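Local coordinates for protein monovalent Na+/H+ antiporter subunit F (Dietzia sp. DQ12-45-1b, PDB 7D3U) that is a subunit of the membrane-embedded Mrp complex and probably contributes to exchange of sodium ions for protons across the bacterial cell membrane, at residues M1-D5 and L48-R52; I43-A47 and L61-T66. All coordinates share one frame; numbering follows the deposited sequence.

Contact 1. Residues M1-D5 and L48-R52; sequences MIVVD and LVGVR
Val4 and Leu48 mark where the backbones of 1-5 and 48-52 come nearest, their CA atoms 6.4 Å apart. Here the start of helix 2-23 meets the end of helix 30-52 with no hydrogen bond between them, an example of two helix termini meeting mainly through van der Waals contact. Asp5 N bonds to Met1 O in the first turn of one helix, and Arg52 N to Leu48 O in the last turn of the other. Val4 fits against that last turn with both its methyls. CG1, carried anti to the backbone N (chi1 175°), rests 3.5 Å from Leu48 O, an oxygen already engaged by Arg52 N, while Val4 CG2 meets Val51 CG1 at 3.7 Å. The two valine side chains pass at a slant to one another. Met1 reaches across to the last turn of helix 30-52. Its SD lies 3.7 Å from Arg52 CA, and a bend about the CG-SD bond (chi3 65°) then turns CE toward the carbonyl oxygens of Val51 and Arg52. Arg52 extends straight from CG to NE and then turns about CD-NE (chi4 83°), which puts NH2 4.1 Å from Asp5 CB. The Asp5 carboxylate gives no salt bridge: OD2 is 4.5 Å from Arg52 NH2 and well out of the guanidinium plane, so any attraction is probably a general one between opposite charges. The firm partner of Arg52 is Glu601 of subunit A, gripped through NE. Around this pair of helix ends, Leu48 also touches Ala7 and Ile8 farther along helix 2-23, and subunit G covers the apolar part, with its Leu60 on Val4, Val53 on Leu48 and His61 on Val51.

Contact 2. Residues I43-A47 and L61-T66; sequences IALLA and LVLVAT
Ile43 lays its terminal methyl over one face of a flat group, the peptide unit joining Ala65 to Thr66. CD1 stands 3.7 Å from Ala65 C and 3.9 Å from Thr66 N, almost straight above the carbonyl carbon. No ring or charged group takes part; this peptide is the flat group that the isoleucine covers. Ile43 reaches it because CG1 is set opposite the carbonyl carbon (chi1 -56°) and the chain then runs on extended to CD1. On the way CG1 passes Ala65 CB at 3.7 Å; the small alanine side chain is consistent with this close approach to the backbone. Beyond the peptide, Thr66 presents CG2 to Ile43 CD1 at 4.0 Å, while its OG1 turns back along its own segment, within weak hydrogen-bonding range of Val62 O and Leu63 O. The other branch, Ile43 CG2, meets Val62 CG2, a methyl that Ala47 CB approaches as well. One turn along from Ile43, Leu46 sends CD1 4.3 Å from Leu61 CB, and also near Ala65 CB. The two helical segments run antiparallel, at 176°, with axes 10.0 Å apart, a separation bridged by methyls and methylenes without a hydrogen bond. The contact thus joins the consecutive helices 30-52 and 59-65, both in predicted membrane-spanning regions. Helix 2-23 lies against Leu45 through Ile8 and Val11; subunit A packs on Leu46 and Leu61, and Ile54 of subunit G on both Ala47 and Val62.

Helix 30-52 is the shared member: residues 43-47 carry contact 2 and run directly into 48-52, which carry contact 1. One continuous helix thus meets helix 59-65 and the start of helix 2-23 with successive turns, a small example of how a central helix joins its neighbours in a membrane subunit. The centres of the two contacts are about 14 Å apart. Contact 2 is the more interior, about 9 Å from the centre of the chain and fully buried, whereas contact 1 lies about 17 Å out and is partly exposed, with a bound dodecyl-beta-D-maltoside about 4 Å, nearest atoms, from the Arg52 side chain. Subunits A and G border both.

Contact 1. Residues M1-D5 and L48-R52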
loop_
_atom_site.group_PDB
_atom_site.type_symbol
_atom_site.label_atom_id
_atom_site.label_comp_id
_atom_site.label_asym_id
_atom_site.label_seq_id
_atom_site.Cartn_x
_atom_site.Cartn_y
_atom_site.Cartn_z
ATOM N N MET D 1 46.540 -31.211 7.174
ATOM C CA MET D 1 46.426 -30.358 6.000
ATOM C C MET D 1 46.936 -28.953 6.296
ATOM O O MET D 1 46.328 -27.965 5.890
ATOM C CB MET D 1 44.977 -30.305 5.516
ATOM C CG MET D 1 43.962 -30.022 6.611
ATOM S SD MET D 1 42.263 -30.086 6.015
ATOM C CE MET D 1 42.122 -31.815 5.569
ATOM N N ILE D 2 48.064 -28.874 7.006
ATOM C CA ILE D 2 48.649 -27.580 7.345
ATOM C C ILE D 2 49.053 -26.822 6.088
ATOM O O ILE D 2 48.975 -25.587 6.043
ATOM C CB ILE D 2 49.841 -27.779 8.303
ATOM C CG1 ILE D 2 50.380 -26.433 8.793
ATOM C CG2 ILE D 2 50.934 -28.597 7.633
ATOM C CD1 ILE D 2 51.333 -26.543 9.959
ATOM N N VAL D 3 49.468 -27.543 5.044
ATOM C CA VAL D 3 49.846 -26.893 3.793
ATOM C C VAL D 3 48.650 -26.169 3.189
ATOM O O VAL D 3 48.784 -25.074 2.630
ATOM C CB VAL D 3 50.445 -27.923 2.818
ATOM C CG1 VAL D 3 49.533 -29.133 2.689
ATOM C CG2 VAL D 3 50.687 -27.294 1.462
ATOM N N VAL D 4 47.457 -26.750 3.324
ATOM C CA VAL D 4 46.269 -26.109 2.776
ATOM C C VAL D 4 45.929 -24.848 3.557
ATOM O O VAL D 4 45.532 -23.836 2.971
ATOM C CB VAL D 4 45.095 -27.100 2.739
ATOM C CG1 VAL D 4 43.822 -26.413 2.286
ATOM C CG2 VAL D 4 45.426 -28.233 1.805
ATOM N N ASP D 5 46.089 -24.875 4.883
ATOM C CA ASP D 5 45.850 -23.662 5.663
ATOM C C ASP D 5 46.856 -22.571 5.312
ATOM O O ASP D 5 46.499 -21.389 5.226
ATOM C CB ASP D 5 45.894 -23.969 7.161
ATOM C CG ASP D 5 45.556 -22.763 8.013
ATOM O OD1 ASP D 5 45.269 -21.692 7.445
ATOM O OD2 ASP D 5 45.564 -22.890 9.257
ATOM N N LEU D 48 40.606 -24.574 -2.254
ATOM C CA LEU D 48 41.327 -24.895 -1.026
ATOM C C LEU D 48 40.374 -25.142 0.138
ATOM O O LEU D 48 40.622 -26.017 0.976
ATOM C CB LEU D 48 42.309 -23.776 -0.700
ATOM C CG LEU D 48 43.446 -23.613 -1.706
ATOM C CD1 LEU D 48 44.364 -22.478 -1.300
ATOM C CD2 LEU D 48 44.220 -24.910 -1.832
ATOM N N VAL D 49 39.277 -24.386 0.211
ATOM C CA VAL D 49 38.293 -24.605 1.261
ATOM C C VAL D 49 37.612 -25.951 1.075
ATOM O O VAL D 49 37.471 -26.724 2.029
ATOM C CB VAL D 49 37.278 -23.448 1.288
ATOM C CG1 VAL D 49 35.948 -23.918 1.840
ATOM C CG2 VAL D 49 37.822 -22.294 2.108
ATOM N N GLY D 50 37.196 -26.266 -0.155
ATOM C CA GLY D 50 36.666 -27.586 -0.432
ATOM C C GLY D 50 37.626 -28.698 -0.083
ATOM O O GLY D 50 37.190 -29.816 0.208
ATOM N N VAL D 51 38.928 -28.420 -0.112
ATOM C CA VAL D 51 39.891 -29.381 0.415
ATOM C C VAL D 51 39.790 -29.453 1.934
ATOM O O VAL D 51 39.737 -30.544 2.516
ATOM C CB VAL D 51 41.318 -29.026 -0.032
ATOM C CG1 VAL D 51 42.317 -29.861 0.734
ATOM C CG2 VAL D 51 41.470 -29.253 -1.510
ATOM N N ARG D 52 39.765 -28.297 2.601
ATOM C CA ARG D 52 39.711 -28.268 4.060
ATOM C C ARG D 52 38.454 -28.951 4.586
ATOM O O ARG D 52 38.543 -29.964 5.286
ATOM C CB ARG D 52 39.785 -26.833 4.581
ATOM C CG ARG D 52 39.854 -26.742 6.094
ATOM C CD ARG D 52 40.024 -25.312 6.564
ATOM N NE ARG D 52 40.068 -25.225 8.019
ATOM C CZ ARG D 52 41.159 -25.433 8.749
ATOM N NH1 ARG D 52 41.101 -25.330 10.069
ATOM N NH2 ARG D 52 42.303 -25.747 8.162
#

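Contact 2. Residues I43-A47 and L61-T66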
loop_
_atom_site.group_PDB
_atom_site.type_symbol
_atom_site.label_atom_id
_atom_site.label_comp_id
_atom_site.label_asym_id
_atom_site.label_seq_id
_atom_site.Cartn_x
_atom_site.Cartn_y
_atom_site.Cartn_z
ATOM N N ILE D 43 38.283 -18.240 -6.738
ATOM C CA ILE D 43 38.211 -19.618 -7.221
ATOM C C ILE D 43 39.242 -20.485 -6.505
ATOM O O ILE D 43 38.956 -21.624 -6.103
ATOM C CB ILE D 43 38.396 -19.666 -8.748
ATOM C CG1 ILE D 43 37.372 -18.768 -9.435
ATOM C CG2 ILE D 43 38.262 -21.086 -9.252
ATOM C CD1 ILE D 43 37.513 -18.735 -10.933
ATOM N N ALA D 44 40.457 -19.958 -6.332
ATOM C CA ALA D 44 41.477 -20.691 -5.587
ATOM C C ALA D 44 41.023 -20.971 -4.161
ATOM O O ALA D 44 41.247 -22.067 -3.631
ATOM C CB ALA D 44 42.790 -19.911 -5.584
ATOM N N LEU D 45 40.388 -19.988 -3.524
ATOM C CA LEU D 45 39.904 -20.181 -2.163
ATOM C C LEU D 45 38.777 -21.200 -2.118
ATOM O O LEU D 45 38.681 -21.976 -1.166
ATOM C CB LEU D 45 39.448 -18.851 -1.570
ATOM C CG LEU D 45 40.501 -18.118 -0.748
ATOM C CD1 LEU D 45 39.835 -17.117 0.161
ATOM C CD2 LEU D 45 41.325 -19.102 0.058
ATOM N N LEU D 46 37.909 -21.206 -3.132
ATOM C CA LEU D 46 36.886 -22.242 -3.225
ATOM C C LEU D 46 37.522 -23.623 -3.240
ATOM O O LEU D 46 37.119 -24.516 -2.485
ATOM C CB LEU D 46 36.035 -22.034 -4.476
ATOM C CG LEU D 46 34.872 -21.049 -4.385
ATOM C CD1 LEU D 46 34.082 -21.041 -5.681
ATOM C CD2 LEU D 46 33.974 -21.408 -3.221
ATOM N N ALA D 47 38.532 -23.811 -4.089
ATOM C CA ALA D 47 39.198 -25.108 -4.172
ATOM C C ALA D 47 39.837 -25.491 -2.841
ATOM O O ALA D 47 39.640 -26.605 -2.334
ATOM C CB ALA D 47 40.247 -25.087 -5.280
ATOM N N LEU D 61 31.531 -26.163 -8.917
ATOM C CA LEU D 61 31.724 -24.735 -8.695
ATOM C C LEU D 61 32.949 -24.228 -9.445
ATOM O O LEU D 61 32.902 -23.184 -10.104
ATOM C CB LEU D 61 31.862 -24.458 -7.199
ATOM C CG LEU D 61 30.748 -25.002 -6.312
ATOM C CD1 LEU D 61 31.132 -24.876 -4.855
ATOM C CD2 LEU D 61 29.456 -24.265 -6.586
ATOM N N VAL D 62 34.054 -24.974 -9.371
ATOM C CA VAL D 62 35.265 -24.548 -10.061
ATOM C C VAL D 62 35.047 -24.556 -11.566
ATOM O O VAL D 62 35.569 -23.692 -12.280
ATOM C CB VAL D 62 36.452 -25.433 -9.646
ATOM C CG1 VAL D 62 37.617 -25.254 -10.600
ATOM C CG2 VAL D 62 36.873 -25.111 -8.224
ATOM N N LEU D 63 34.253 -25.500 -12.073
ATOM C CA LEU D 63 33.931 -25.485 -13.493
ATOM C C LEU D 63 33.004 -24.332 -13.846
ATOM O O LEU D 63 32.983 -23.897 -15.003
ATOM C CB LEU D 63 33.305 -26.817 -13.905
ATOM C CG LEU D 63 33.010 -27.012 -15.390
ATOM C CD1 LEU D 63 34.241 -26.688 -16.213
ATOM C CD2 LEU D 63 32.548 -28.432 -15.652
ATOM N N VAL D 64 32.252 -23.821 -12.876
ATOM C CA VAL D 64 31.303 -22.744 -13.134
ATOM C C VAL D 64 31.909 -21.382 -12.829
ATOM O O VAL D 64 31.698 -20.425 -13.578
ATOM C CB VAL D 64 30.017 -22.986 -12.321
ATOM C CG1 VAL D 64 29.181 -21.724 -12.261
ATOM C CG2 VAL D 64 29.230 -24.128 -12.928
ATOM N N ALA D 65 32.673 -21.275 -11.738
ATOM C CA ALA D 65 33.262 -19.992 -11.369
ATOM C C ALA D 65 34.169 -19.452 -12.466
ATOM O O ALA D 65 34.266 -18.233 -12.644
ATOM C CB ALA D 65 34.035 -20.125 -10.059
ATOM N N THR D 66 34.833 -20.335 -13.212
ATOM C CA THR D 66 35.653 -19.881 -14.330
ATOM C C THR D 66 34.789 -19.303 -15.442
ATOM O O THR D 66 35.171 -18.317 -16.082
ATOM C CB THR D 66 36.505 -21.030 -14.855
ATOM O OG1 THR D 66 35.651 -22.088 -15.305
ATOM C CG2 THR D 66 37.392 -21.553 -13.754
#